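Local coordinates for putative general stress protein 26 (Jannaschia sp., PDB 2QEA) that is of unknown function but probably binds a flavin, like pyridoxamine 5'-phosphate oxidases, and may act as a stress-related oxidoreductase, at residues R12-R17 and Q35-A40; G19-K24 and A65-S70; A43-T48 and V114-F119; D53-V58 and L84-D89. All coordinates share one frame; numbering follows the deposited sequence. Where two conformers were deposited one is given.

Contact 1 of 4, residues R12-R17 and Q35-A40. With CA (calcium ion), chain D; CA (calcium ion), chain E.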
loop_
_atom_site.group_PDB
_atom_site.type_symbol
_atom_site.label_atom_id
_atom_site.label_comp_id
_atom_site.label_asym_id
_atom_site.label_seq_id
_atom_site.Cartn_x
_atom_site.Cartn_y
_atom_site.Cartn_z
ATOM N N ARG A 12 -6.304 -7.679 11.846
ATOM C CA ARG A 12 -5.417 -8.041 10.729
ATOM C C ARG A 12 -4.147 -7.202 10.573
ATOM O O ARG A 12 -3.168 -7.704 10.009
ATOM C CB ARG A 12 -6.201 -8.043 9.423
ATOM C CG ARG A 12 -7.307 -9.065 9.428
ATOM C CD ARG A 12 -7.998 -9.082 8.115
ATOM N NE ARG A 12 -9.076 -10.067 8.069
ATOM C CZ ARG A 12 -9.896 -10.240 7.034
ATOM N NH1 ARG A 12 -9.753 -9.532 5.913
ATOM N NH2 ARG A 12 -10.860 -11.158 7.108
ATOM N N LEU A 13 -4.153 -5.958 11.068
ATOM C CA LEU A 13 -2.991 -5.046 10.953
ATOM C C LEU A 13 -1.679 -5.571 11.570
ATOM O O LEU A 13 -0.598 -5.198 11.115
ATOM C CB LEU A 13 -3.327 -3.648 11.511
ATOM C CG LEU A 13 -2.296 -2.515 11.391
ATOM C CD1 LEU A 13 -1.856 -2.313 9.953
ATOM C CD2 LEU A 13 -2.865 -1.227 11.952
ATOM N N GLU A 14 -1.788 -6.433 12.582
ATOM C CA GLU A 14 -0.628 -7.076 13.237
ATOM C C GLU A 14 0.257 -7.872 12.280
ATOM O O GLU A 14 1.486 -7.783 12.350
ATOM C CB GLU A 14 -1.095 -8.060 14.298
ATOM C CG GLU A 14 -1.762 -7.442 15.485
ATOM C CD GLU A 14 -2.235 -8.492 16.439
ATOM O OE1 GLU A 14 -2.993 -9.395 16.020
ATOM O OE2 GLU A 14 -1.873 -8.428 17.632
ATOM N N ASP A 15 -0.387 -8.662 11.419
ATOM C CA ASP A 15 0.308 -9.482 10.412
ATOM C C ASP A 15 0.768 -8.712 9.154
ATOM O O ASP A 15 1.419 -9.304 8.290
ATOM C CB ASP A 15 -0.563 -10.686 10.011
ATOM C CG ASP A 15 -0.764 -11.687 11.151
ATOM O OD1 ASP A 15 -0.585 -11.329 12.335
ATOM O OD2 ASP A 15 -1.115 -12.848 10.850
ATOM N N VAL A 16 0.439 -7.418 9.052
ATOM C CA VAL A 16 0.850 -6.572 7.923
ATOM C C VAL A 16 2.299 -6.129 8.182
ATOM O O VAL A 16 2.561 -5.374 9.120
ATOM C CB VAL A 16 -0.086 -5.346 7.750
ATOM C CG1 VAL A 16 0.337 -4.498 6.570
ATOM C CG2 VAL A 16 -1.537 -5.802 7.565
ATOM N N ARG A 17 3.229 -6.617 7.359
ATOM C CA ARG A 17 4.661 -6.311 7.507
ATOM C C ARG A 17 5.045 -4.885 7.114
ATOM O O ARG A 17 5.945 -4.306 7.731
ATOM C CB ARG A 17 5.516 -7.297 6.694
ATOM N N GLN A 35 4.022 -1.641 13.805
ATOM C CA GLN A 35 4.079 -2.559 14.937
ATOM C C GLN A 35 2.848 -2.286 15.791
ATOM O O GLN A 35 2.666 -1.162 16.264
ATOM C CB GLN A 35 5.358 -2.342 15.748
ATOM C CG GLN A 35 6.666 -2.411 14.946
ATOM C CD GLN A 35 6.909 -3.764 14.286
ATOM O OE1 GLN A 35 6.724 -4.814 14.899
ATOM N NE2 GLN A 35 7.350 -3.737 13.034
ATOM N N THR A 36 1.983 -3.292 15.939
ATOM C CA THR A 36 0.752 -3.176 16.734
ATOM C C THR A 36 0.465 -4.448 17.529
ATOM O O THR A 36 1.110 -5.486 17.333
ATOM C CB THR A 36 -0.484 -2.862 15.843
ATOM O OG1 THR A 36 -0.733 -3.949 14.942
ATOM C CG2 THR A 36 -0.282 -1.583 15.039
ATOM N N ASP A 37 -0.489 -4.329 18.446
ATOM C CA ASP A 37 -0.964 -5.438 19.272
ATOM C C ASP A 37 -2.473 -5.232 19.407
ATOM O O ASP A 37 -2.901 -4.192 19.912
ATOM C CB ASP A 37 -0.259 -5.422 20.635
ATOM C CG ASP A 37 -0.430 -6.725 21.422
ATOM O OD1 ASP A 37 -1.431 -7.456 21.245
ATOM O OD2 ASP A 37 0.462 -7.012 22.249
ATOM N N ASP A 38 -3.267 -6.213 18.960
ATOM C CA ASP A 38 -4.747 -6.113 19.018
ATOM C C ASP A 38 -5.349 -6.214 20.436
ATOM O O ASP A 38 -6.553 -6.028 20.595
ATOM C CB ASP A 38 -5.464 -7.023 17.987
ATOM C CG ASP A 38 -5.202 -8.513 18.177
ATOM O OD1 ASP A 38 -4.463 -8.928 19.099
ATOM O OD2 ASP A 38 -5.729 -9.284 17.349
ATOM N N ASP A 39 -4.524 -6.547 21.437
ATOM C CA ASP A 39 -4.922 -6.477 22.852
ATOM C C ASP A 39 -5.026 -5.004 23.284
ATOM O O ASP A 39 -5.890 -4.665 24.090
ATOM C CB ASP A 39 -3.925 -7.215 23.764
ATOM C CG ASP A 39 -3.899 -8.726 23.528
ATOM O OD1 ASP A 39 -4.502 -9.216 22.543
ATOM O OD2 ASP A 39 -3.260 -9.428 24.341
ATOM N N ALA A 40 -4.143 -4.153 22.743
ATOM C CA ALA A 40 -4.113 -2.706 23.000
ATOM C C ALA A 40 -4.227 -1.911 21.678
ATOM O O ALA A 40 -3.236 -1.336 21.211
ATOM C CB ALA A 40 -2.828 -2.339 23.751
HETATM CA CA CA D . -2.454 -10.815 18.590
HETATM CA CA CA E . -4.954 -10.498 15.141
HETATM O O HOH W 1 1.155 -4.049 12.840
HETATM O O HOH W 2 2.569 -5.931 14.265
HETATM O O HOH W 3 -3.104 -12.013 13.914
#

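Contact 2 of 4, residues G19-K24 and A65-S70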
loop_
_atom_site.group_PDB
_atom_site.type_symbol
_atom_site.label_atom_id
_atom_site.label_comp_id
_atom_site.label_asym_id
_atom_site.label_seq_id
_atom_site.Cartn_x
_atom_site.Cartn_y
_atom_site.Cartn_z
ATOM N N GLY A 19 3.729 -0.797 5.345
ATOM C CA GLY A 19 2.729 0.244 5.109
ATOM C C GLY A 19 3.416 1.507 4.617
ATOM O O GLY A 19 4.626 1.661 4.794
HETATM N N MSE A 20 2.642 2.403 4.008
HETATM C CA MSE A 20 3.160 3.644 3.419
HETATM C C MSE A 20 2.765 4.823 4.308
HETATM O O MSE A 20 1.589 5.198 4.348
HETATM C CB MSE A 20 2.624 3.797 1.996
HETATM C CG MSE A 20 2.997 2.647 1.065
HETATM SE SE MSE A 20 4.883 2.593 0.621
HETATM C CE MSE A 20 4.992 4.217 -0.458
ATOM N N LEU A 21 3.752 5.394 5.008
ATOM C CA LEU A 21 3.546 6.480 5.984
ATOM C C LEU A 21 4.062 7.832 5.494
ATOM O O LEU A 21 5.036 7.899 4.742
ATOM C CB LEU A 21 4.259 6.118 7.290
ATOM C CG LEU A 21 4.113 7.013 8.527
ATOM C CD1 LEU A 21 2.659 7.145 8.965
ATOM C CD2 LEU A 21 4.963 6.449 9.658
ATOM N N GLY A 22 3.416 8.904 5.954
ATOM C CA GLY A 22 3.807 10.263 5.585
ATOM C C GLY A 22 3.060 11.364 6.323
ATOM O O GLY A 22 1.937 11.152 6.793
ATOM N N ILE A 23 3.706 12.528 6.427
ATOM C CA ILE A 23 3.135 13.730 7.052
ATOM C C ILE A 23 2.443 14.493 5.925
ATOM O O ILE A 23 3.024 14.647 4.847
ATOM C CB ILE A 23 4.231 14.610 7.716
ATOM C CG1 ILE A 23 4.983 13.811 8.791
ATOM C CG2 ILE A 23 3.621 15.866 8.332
ATOM C CD1 ILE A 23 6.117 14.557 9.446
ATOM N N LYS A 24 1.218 14.966 6.169
ATOM C CA LYS A 24 0.429 15.680 5.142
ATOM C C LYS A 24 1.082 16.987 4.694
ATOM O O LYS A 24 1.495 17.794 5.529
ATOM C CB LYS A 24 -1.005 15.943 5.612
ATOM C CG LYS A 24 -1.842 14.686 5.730
ATOM C CD LYS A 24 -3.289 15.016 6.058
ATOM C CE LYS A 24 -4.163 13.773 6.074
ATOM N NZ LYS A 24 -4.247 13.118 4.727
ATOM N N ALA A 65 -1.119 13.309 9.583
ATOM C CA ALA A 65 -0.423 12.303 8.782
ATOM C C ALA A 65 -1.358 11.326 8.085
ATOM O O ALA A 65 -2.543 11.223 8.423
ATOM C CB ALA A 65 0.551 11.545 9.667
ATOM N N GLN A 66 -0.786 10.615 7.115
ATOM C CA GLN A 66 -1.479 9.601 6.328
ATOM C C GLN A 66 -0.725 8.278 6.442
ATOM O O GLN A 66 0.508 8.269 6.454
ATOM C CB GLN A 66 -1.546 10.021 4.860
ATOM C CG GLN A 66 -2.379 9.091 3.967
ATOM C CD GLN A 66 -2.402 9.507 2.507
ATOM O OE1 GLN A 66 -1.701 10.430 2.087
ATOM N NE2 GLN A 66 -3.211 8.814 1.721
ATOM N N PHE A 67 -1.476 7.179 6.527
ATOM C CA PHE A 67 -0.913 5.829 6.550
ATOM C C PHE A 67 -1.766 4.939 5.650
ATOM O O PHE A 67 -2.938 4.707 5.944
ATOM C CB PHE A 67 -0.834 5.276 7.972
ATOM C CG PHE A 67 -0.166 3.929 8.059
ATOM C CD1 PHE A 67 1.171 3.778 7.666
ATOM C CD2 PHE A 67 -0.854 2.814 8.555
ATOM C CE1 PHE A 67 1.807 2.527 7.741
ATOM C CE2 PHE A 67 -0.226 1.560 8.645
ATOM C CZ PHE A 67 1.107 1.420 8.243
ATOM N N VAL A 68 -1.166 4.466 4.556
ATOM C CA VAL A 68 -1.842 3.639 3.561
ATOM C C VAL A 68 -1.368 2.192 3.703
ATOM O O VAL A 68 -0.163 1.945 3.813
ATOM C CB VAL A 68 -1.572 4.167 2.135
ATOM C CG1 VAL A 68 -2.258 3.303 1.088
ATOM C CG2 VAL A 68 -2.045 5.609 2.010
ATOM N N VAL A 69 -2.323 1.258 3.706
ATOM C CA VAL A 69 -2.064 -0.185 3.803
ATOM C C VAL A 69 -2.693 -0.891 2.594
ATOM O O VAL A 69 -3.778 -0.511 2.144
ATOM C CB VAL A 69 -2.651 -0.779 5.118
ATOM C CG1 VAL A 69 -2.417 -2.296 5.204
ATOM C CG2 VAL A 69 -2.049 -0.094 6.328
ATOM N N SER A 70 -1.983 -1.889 2.064
ATOM C CA SER A 70 -2.454 -2.725 0.951
ATOM C C SER A 70 -1.737 -4.071 1.069
ATOM O O SER A 70 -0.571 -4.178 0.698
ATOM C CB SER A 70 -2.175 -2.054 -0.397
ATOM O OG SER A 70 -2.633 -2.852 -1.482
#

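Contact 3 of 4, residues A43-T48 and V114-F119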
loop_
_atom_site.group_PDB
_atom_site.type_symbol
_atom_site.label_atom_id
_atom_site.label_comp_id
_atom_site.label_asym_id
_atom_site.label_seq_id
_atom_site.Cartn_x
_atom_site.Cartn_y
_atom_site.Cartn_z
ATOM N N ALA A 43 -3.406 2.827 18.415
ATOM C CA ALA A 43 -2.217 3.443 17.807
ATOM C C ALA A 43 -1.367 2.441 17.011
ATOM O O ALA A 43 -1.321 1.251 17.345
ATOM C CB ALA A 43 -1.371 4.097 18.887
ATOM N N ILE A 44 -0.709 2.946 15.961
ATOM C CA ILE A 44 0.204 2.173 15.104
ATOM C C ILE A 44 1.603 2.731 15.384
ATOM O O ILE A 44 1.832 3.933 15.216
ATOM C CB ILE A 44 -0.136 2.301 13.602
ATOM C CG1 ILE A 44 -1.601 1.914 13.333
ATOM C CG2 ILE A 44 0.806 1.420 12.778
ATOM C CD1 ILE A 44 -2.034 2.056 11.876
ATOM N N TRP A 45 2.525 1.854 15.789
ATOM C CA TRP A 45 3.882 2.242 16.205
ATOM C C TRP A 45 4.945 1.956 15.139
ATOM O O TRP A 45 4.858 0.942 14.437
ATOM C CB TRP A 45 4.245 1.521 17.505
ATOM C CG TRP A 45 3.239 1.741 18.603
ATOM C CD1 TRP A 45 2.074 1.052 18.806
ATOM C CD2 TRP A 45 3.306 2.723 19.637
ATOM N NE1 TRP A 45 1.418 1.537 19.911
ATOM C CE2 TRP A 45 2.150 2.566 20.441
ATOM C CE3 TRP A 45 4.233 3.721 19.969
ATOM C CZ2 TRP A 45 1.895 3.372 21.563
ATOM C CZ3 TRP A 45 3.983 4.525 21.081
ATOM C CH2 TRP A 45 2.820 4.345 21.867
ATOM N N PHE A 46 5.931 2.856 15.029
ATOM C CA PHE A 46 7.049 2.738 14.074
ATOM C C PHE A 46 8.382 3.091 14.742
ATOM O O PHE A 46 8.452 4.063 15.495
ATOM C CB PHE A 46 6.861 3.676 12.874
ATOM C CG PHE A 46 5.544 3.520 12.169
ATOM C CD1 PHE A 46 5.399 2.611 11.116
ATOM C CD2 PHE A 46 4.443 4.297 12.551
ATOM C CE1 PHE A 46 4.166 2.469 10.453
ATOM C CE2 PHE A 46 3.212 4.166 11.903
ATOM C CZ PHE A 46 3.068 3.251 10.853
ATOM N N ILE A 47 9.421 2.300 14.458
ATOM C CA ILE A 47 10.786 2.534 14.947
ATOM C C ILE A 47 11.566 3.087 13.748
ATOM O O ILE A 47 11.668 2.411 12.719
ATOM C CB ILE A 47 11.446 1.236 15.472
ATOM C CG1 ILE A 47 10.641 0.657 16.643
ATOM C CG2 ILE A 47 12.884 1.503 15.919
ATOM C CD1 ILE A 47 11.193 -0.646 17.198
ATOM N N THR A 48 12.093 4.308 13.884
ATOM C CA THR A 48 12.853 4.986 12.819
ATOM C C THR A 48 14.075 5.743 13.366
ATOM O O THR A 48 14.296 5.790 14.579
ATOM C CB THR A 48 11.929 5.950 12.030
ATOM O OG1 THR A 48 12.629 6.491 10.899
ATOM C CG2 THR A 48 11.415 7.084 12.922
ATOM N N VAL A 114 17.806 6.091 17.700
ATOM C CA VAL A 114 16.458 5.486 17.773
ATOM C C VAL A 114 15.375 6.532 18.078
ATOM O O VAL A 114 15.583 7.420 18.904
ATOM C CB VAL A 114 16.394 4.306 18.795
ATOM C CG1 VAL A 114 14.959 3.837 19.049
ATOM C CG2 VAL A 114 17.215 3.149 18.292
ATOM N N CYS A 115 14.241 6.405 17.382
ATOM C CA CYS A 115 13.095 7.308 17.498
ATOM C C CYS A 115 11.781 6.533 17.323
ATOM O O CYS A 115 11.519 6.010 16.236
ATOM C CB CYS A 115 13.210 8.398 16.427
ATOM S SG CYS A 115 11.810 9.509 16.301
ATOM N N LEU A 116 10.978 6.459 18.387
ATOM C CA LEU A 116 9.677 5.774 18.362
ATOM C C LEU A 116 8.608 6.767 17.897
ATOM O O LEU A 116 8.449 7.827 18.508
ATOM C CB LEU A 116 9.322 5.231 19.755
ATOM C CG LEU A 116 8.021 4.436 19.950
ATOM C CD1 LEU A 116 7.999 3.173 19.097
ATOM C CD2 LEU A 116 7.834 4.078 21.418
ATOM N N LEU A 117 7.902 6.421 16.814
ATOM C CA LEU A 117 6.805 7.229 16.263
ATOM C C LEU A 117 5.464 6.538 16.544
ATOM O O LEU A 117 5.369 5.311 16.448
ATOM C CB LEU A 117 6.977 7.446 14.757
ATOM C CG LEU A 117 8.200 8.230 14.266
ATOM C CD1 LEU A 117 8.170 8.319 12.750
ATOM C CD2 LEU A 117 8.273 9.630 14.875
ATOM N N LYS A 118 4.448 7.338 16.888
ATOM C CA LYS A 118 3.097 6.864 17.213
ATOM C C LYS A 118 2.099 7.512 16.251
ATOM O O LYS A 118 1.977 8.742 16.225
ATOM C CB LYS A 118 2.752 7.246 18.661
ATOM C CG LYS A 118 1.385 6.763 19.174
ATOM C CD LYS A 118 1.110 7.269 20.588
ATOM C CE LYS A 118 -0.231 6.766 21.113
ATOM N NZ LYS A 118 -0.511 7.217 22.502
ATOM N N PHE A 119 1.405 6.681 15.467
ATOM C CA PHE A 119 0.372 7.127 14.528
ATOM C C PHE A 119 -0.988 6.735 15.102
ATOM O O PHE A 119 -1.269 5.543 15.250
ATOM C CB PHE A 119 0.563 6.494 13.146
ATOM C CG PHE A 119 -0.478 6.913 12.141
ATOM C CD1 PHE A 119 -0.334 8.103 11.428
ATOM C CD2 PHE A 119 -1.619 6.128 11.921
ATOM C CE1 PHE A 119 -1.309 8.506 10.504
ATOM C CE2 PHE A 119 -2.600 6.519 10.999
ATOM C CZ PHE A 119 -2.445 7.711 10.287
#

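Contact 4 of 4, residues D53-V58 and L84-D89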
loop_
_atom_site.group_PDB
_atom_site.type_symbol
_atom_site.label_atom_id
_atom_site.label_comp_id
_atom_site.label_asym_id
_atom_site.label_seq_id
_atom_site.Cartn_x
_atom_site.Cartn_y
_atom_site.Cartn_z
ATOM N N ASP A 53 13.307 12.275 7.669
ATOM C CA ASP A 53 12.350 13.378 7.470
ATOM C C ASP A 53 11.113 13.264 8.366
ATOM O O ASP A 53 10.630 14.284 8.868
ATOM C CB ASP A 53 11.933 13.501 5.994
ATOM C CG ASP A 53 13.103 13.838 5.063
ATOM O OD1 ASP A 53 14.257 13.967 5.526
ATOM O OD2 ASP A 53 12.859 13.969 3.846
ATOM N N LEU A 54 10.612 12.038 8.560
ATOM C CA LEU A 54 9.466 11.788 9.459
ATOM C C LEU A 54 9.784 12.140 10.921
ATOM O O LEU A 54 8.931 12.701 11.613
ATOM C CB LEU A 54 8.980 10.329 9.374
ATOM C CG LEU A 54 8.330 9.866 8.069
ATOM C CD1 LEU A 54 8.083 8.364 8.113
ATOM C CD2 LEU A 54 7.032 10.622 7.790
ATOM N N ALA A 55 11.001 11.811 11.370
ATOM C CA ALA A 55 11.461 12.125 12.734
ATOM C C ALA A 55 11.589 13.637 12.932
ATOM O O ALA A 55 11.042 14.186 13.892
ATOM C CB ALA A 55 12.792 11.440 13.034
ATOM N N LYS A 56 12.300 14.293 12.012
ATOM C CA LYS A 56 12.472 15.759 12.042
ATOM C C LYS A 56 11.147 16.514 11.861
ATOM O O LYS A 56 10.965 17.577 12.450
ATOM C CB LYS A 56 13.496 16.227 10.994
ATOM C CG LYS A 56 14.928 15.754 11.265
ATOM C CD LYS A 56 15.954 16.329 10.283
ATOM C CE LYS A 56 15.731 15.873 8.841
ATOM N NZ LYS A 56 16.839 16.312 7.941
ATOM N N GLY A 57 10.237 15.958 11.054
ATOM C CA GLY A 57 8.914 16.547 10.815
ATOM C C GLY A 57 8.004 16.609 12.035
ATOM O O GLY A 57 7.185 17.524 12.140
ATOM N N VAL A 58 8.147 15.635 12.942
ATOM C CA VAL A 58 7.365 15.557 14.192
ATOM C C VAL A 58 8.180 15.918 15.455
ATOM O O VAL A 58 7.713 15.671 16.573
ATOM C CB VAL A 58 6.714 14.143 14.364
ATOM C CG1 VAL A 58 5.854 13.802 13.152
ATOM C CG2 VAL A 58 7.767 13.055 14.606
ATOM N N LEU A 84 0.640 11.854 13.541
ATOM C CA LEU A 84 1.957 11.247 13.788
ATOM C C LEU A 84 2.692 12.116 14.815
ATOM O O LEU A 84 2.618 13.346 14.754
ATOM C CB LEU A 84 2.773 11.153 12.494
ATOM C CG LEU A 84 4.090 10.367 12.530
ATOM C CD1 LEU A 84 3.842 8.891 12.819
ATOM C CD2 LEU A 84 4.837 10.522 11.213
ATOM N N GLU A 85 3.401 11.470 15.743
ATOM C CA GLU A 85 4.147 12.169 16.798
ATOM C C GLU A 85 5.267 11.332 17.410
ATOM O O GLU A 85 5.289 10.108 17.250
ATOM C CB GLU A 85 3.186 12.588 17.925
ATOM C CG GLU A 85 2.434 11.428 18.597
ATOM C CD GLU A 85 1.458 11.887 19.666
ATOM O OE1 GLU A 85 1.860 12.666 20.557
ATOM O OE2 GLU A 85 0.293 11.438 19.634
ATOM N N ARG A 86 6.175 12.020 18.110
ATOM C CA ARG A 86 7.284 11.412 18.853
ATOM C C ARG A 86 6.680 10.733 20.091
ATOM O O ARG A 86 5.709 11.253 20.651
ATOM C CB ARG A 86 8.251 12.514 19.339
ATOM C CG ARG A 86 9.715 12.119 19.526
ATOM C CD ARG A 86 10.496 12.248 18.220
ATOM N NE ARG A 86 11.942 12.363 18.437
ATOM C CZ ARG A 86 12.850 12.655 17.496
ATOM N NH1 ARG A 86 12.501 12.855 16.221
ATOM N NH2 ARG A 86 14.135 12.748 17.835
ATOM N N SER A 87 7.272 9.627 20.534
ATOM C CA SER A 87 6.842 8.945 21.755
ATOM C C SER A 87 8.075 8.599 22.585
ATOM O O SER A 87 9.037 8.040 22.052
ATOM C CB SER A 87 6.051 7.681 21.442
ATOM O OG SER A 87 5.554 7.108 22.639
ATOM N N THR A 88 8.036 8.956 23.872
ATOM C CA THR A 88 9.091 8.634 24.843
ATOM C C THR A 88 8.587 7.527 25.799
ATOM O O THR A 88 9.006 7.460 26.957
ATOM C CB THR A 88 9.514 9.900 25.632
ATOM O OG1 THR A 88 8.399 10.396 26.385
ATOM C CG2 THR A 88 10.011 10.989 24.683
ATOM N N ASP A 89 7.713 6.650 25.289
ATOM C CA ASP A 89 7.101 5.569 26.054
ATOM C C ASP A 89 8.044 4.365 25.974
ATOM O O ASP A 89 8.103 3.683 24.944
ATOM C CB ASP A 89 5.701 5.253 25.476
ATOM C CG ASP A 89 4.911 4.218 26.292
ATOM O OD1 ASP A 89 5.328 3.821 27.403
ATOM O OD2 ASP A 89 3.835 3.806 25.805
HETATM O O HOH W 4 5.658 14.802 18.119
#

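Contact 1 of 4, residues R12-R17 and Q35-A40
Glu-14 and Asp-38 face each other across two calcium ions, and each carboxylate gives one oxygen to each metal. The first ion takes Glu-14 OE2 at 2.6 Å and, more loosely, Asp-38 OD1 at 2.8 Å; the second takes Glu-14 OE1 at 2.4 Å and Asp-38 OD2 at 2.6 Å. In Asp-38, CG between backbone N and carbonyl carbon (chi1 62°) turns the carboxylate to the metals. Asp-11 and a water held by Asp-15 OD1 also serve the second ion. The carboxylate planes are turned 43° apart, and the calcium charge is likely to offset the repulsion between them.

A hydrogen bond adds to this: Asp-38 N points almost straight at Glu-14 OE2 (2.9 Å, 170°), approaching from above the carboxylate plane. The site joins the turn from Leu-13 to Val-16, beside helix 2-13, to the loop between strands 30-32 and 44-49. In that loop Asp-37 forms an Asx turn, its OD1 accepting from Asp-39 N.

Water adds further polar links, one molecule joining Leu-13 O to Thr-36 OG1 and another Glu-14 O to Thr-36 N. Threonine suits both needs: its methyl CG2 packs on Leu-13 CD2 at 4.0 Å while the hydroxyl faces the water.

Contact 2 of 4, residues G19-K24 and A65-S70
From Met-20 with Val-68 to Ile-23 with Ala-65, residues 19-23 and 65-70 pair as antiparallel strands, their axes 4.7 Å apart at closest and their directions 171° apart. Two hydrogen-bonded pairs carry the bonds. In the first, Met-20 N reaches Val-68 O at 2.8 Å, nearly straight and in the carbonyl plane, and Val-68 N returns the bond to Met-20 O. In the second, Gln-66 N meets Gly-22 O at 2.8 Å, whereas Gly-22 N reaches Gln-66 O along a clearly bent path (139°).

On one face, the Phe-67 ring reaches across the neighbouring strand. With CG anti to the backbone N (chi1 -176°), it puts CE1 3.6 Å from Gly-19 CA, while Leu-21 CB lies at the ring edge, 3.9 Å from Phe-67 CD1. Glycine suits position 19 because a beta carbon there would collide with Phe-67 CZ. The ring also meets Phe-46 edge-to-face.

The other face carries Met-20, a selenomethionine in this crystal, beside Val-68, and both pack against the second subunit. Here too, Gln-66 NE2 bonds Asp-79. Lys-24 lays its CE 3.8 Å from Ala-65 O and bends at the last torsion to salt-bridge Asp-81.

The chemistry implies a two-sided sheet: the Leu-21 and Phe-67 face is buried in the subunit's own interior, while the other combines polar links to strand 76-87 with packing on the second subunit.

Contact 3 of 4, residues A43-T48 and V114-F119
Trp-45 and Lys-118, a non-hydrogen-bonded pair of two antiparallel strands, lie side by side and point the same way. The tryptophan swings CG anti to its carbonyl carbon (chi1 -54°), which brings the indole over the neighbouring strand. The lysine chain is fully extended and runs across one face: Lys-118 CG stands 4.0 Å from the centroid of the six-membered ring, a CH-pi contact, and Lys-118 CD is 3.6 Å from Trp-45 CH2. Leu-116 CG comes to the indole edge instead, 3.9 Å from Trp-45 CE3. The ring also stacks with Phe-96. An alanine in place of this tryptophan is likely to leave the methylenes of Lys-118 and Leu-116 without their flat partner and to open a gap beside Phe-96.

On the opposite face, Phe-46 CE2 lies 3.7 Å from Phe-119 CB, which sits at the edge of the Phe-46 ring, in its plane, while Ile-44 CD1 approaches Phe-119 CD2 obliquely. Thr-48 directs its CG2 to Leu-117 CD1 at 3.5 Å and leaves OG1 to bond Thr-52, so one small residue serves the core and a polar neighbour. Between the faces, backbone bonds such as Leu-117 N to Phe-46 O (2.8 Å) fix the register.

With large side chains on both faces, Phe-46, Leu-117 and Phe-119 inward and Trp-45 and Leu-116 against helix 90-95, this curled antiparallel sheet is consistent with the split barrel of FMN-binding relatives.

Contact 4 of 4, residues D53-V58 and L84-D89
The guanidinium of Arg-86 meets Ala-55 at its edge, near its own plane, with Arg-86 NH1 3.1 Å from Ala-55 O and 3.5 Å from Ala-55 CB. Because the arginine was modelled in two conformers, this approach is tentative.

The helix is the short 53-57, which packs across strand 76-87 of the curled antiparallel sheet, consistent with the split barrel of FMN-binding relatives. The two axes run nearly at right angles (84°) and come within 8.4 Å, leaving room for side chains between them.

Val-58, the first residue to leave helical geometry, carries most of the contact. Its CG1, anti to the carbonyl carbon (chi1 -56°), lies 3.6 Å from Leu-84 O and 3.9 Å from Leu-84 CG, while CG2 turns to the backbone of Glu-85 and Arg-86. A branched, compact residue suits a spot where two methyls must lie against a strand backbone. Leu-54, one helical turn earlier, brings CD2 to within 4.1 Å of Leu-84 CD2, the two leucines meeting at about a right angle. Ile-23 and Leu-117 also pack on Val-58. A glycine in place of this valine would probably leave a gap between the helix end and the strand, with Leu-84 free to shift.

The backbones are also joined through water: one molecule donates to Val-58 O at 2.7 Å and accepts from Arg-86 N at 2.8 Å.

All four contacts gather round a single curled antiparallel sheet. Contacts 3 and 4 are closest, with centres about 7 Å apart, since strands 76-87 and 114-129 are sheet neighbours; contacts 1 and 4 are farthest, about 20 Å between centres, and do not touch. Along the chain contacts 1 and 2 alternate their segments, as do 2 and 3 and also 2 and 4, while contact 4 falls wholly within the span bridged by contact 3. Contact 2 touches the other three: Val-69 meets Val-16, Phe-67 meets Ile-44, and Ile-23 meets Gly-57. A calcium site at the surface, a dimer-facing strand pair and a helix-covered end are thus tied to one sheet through contacts 2 and 3.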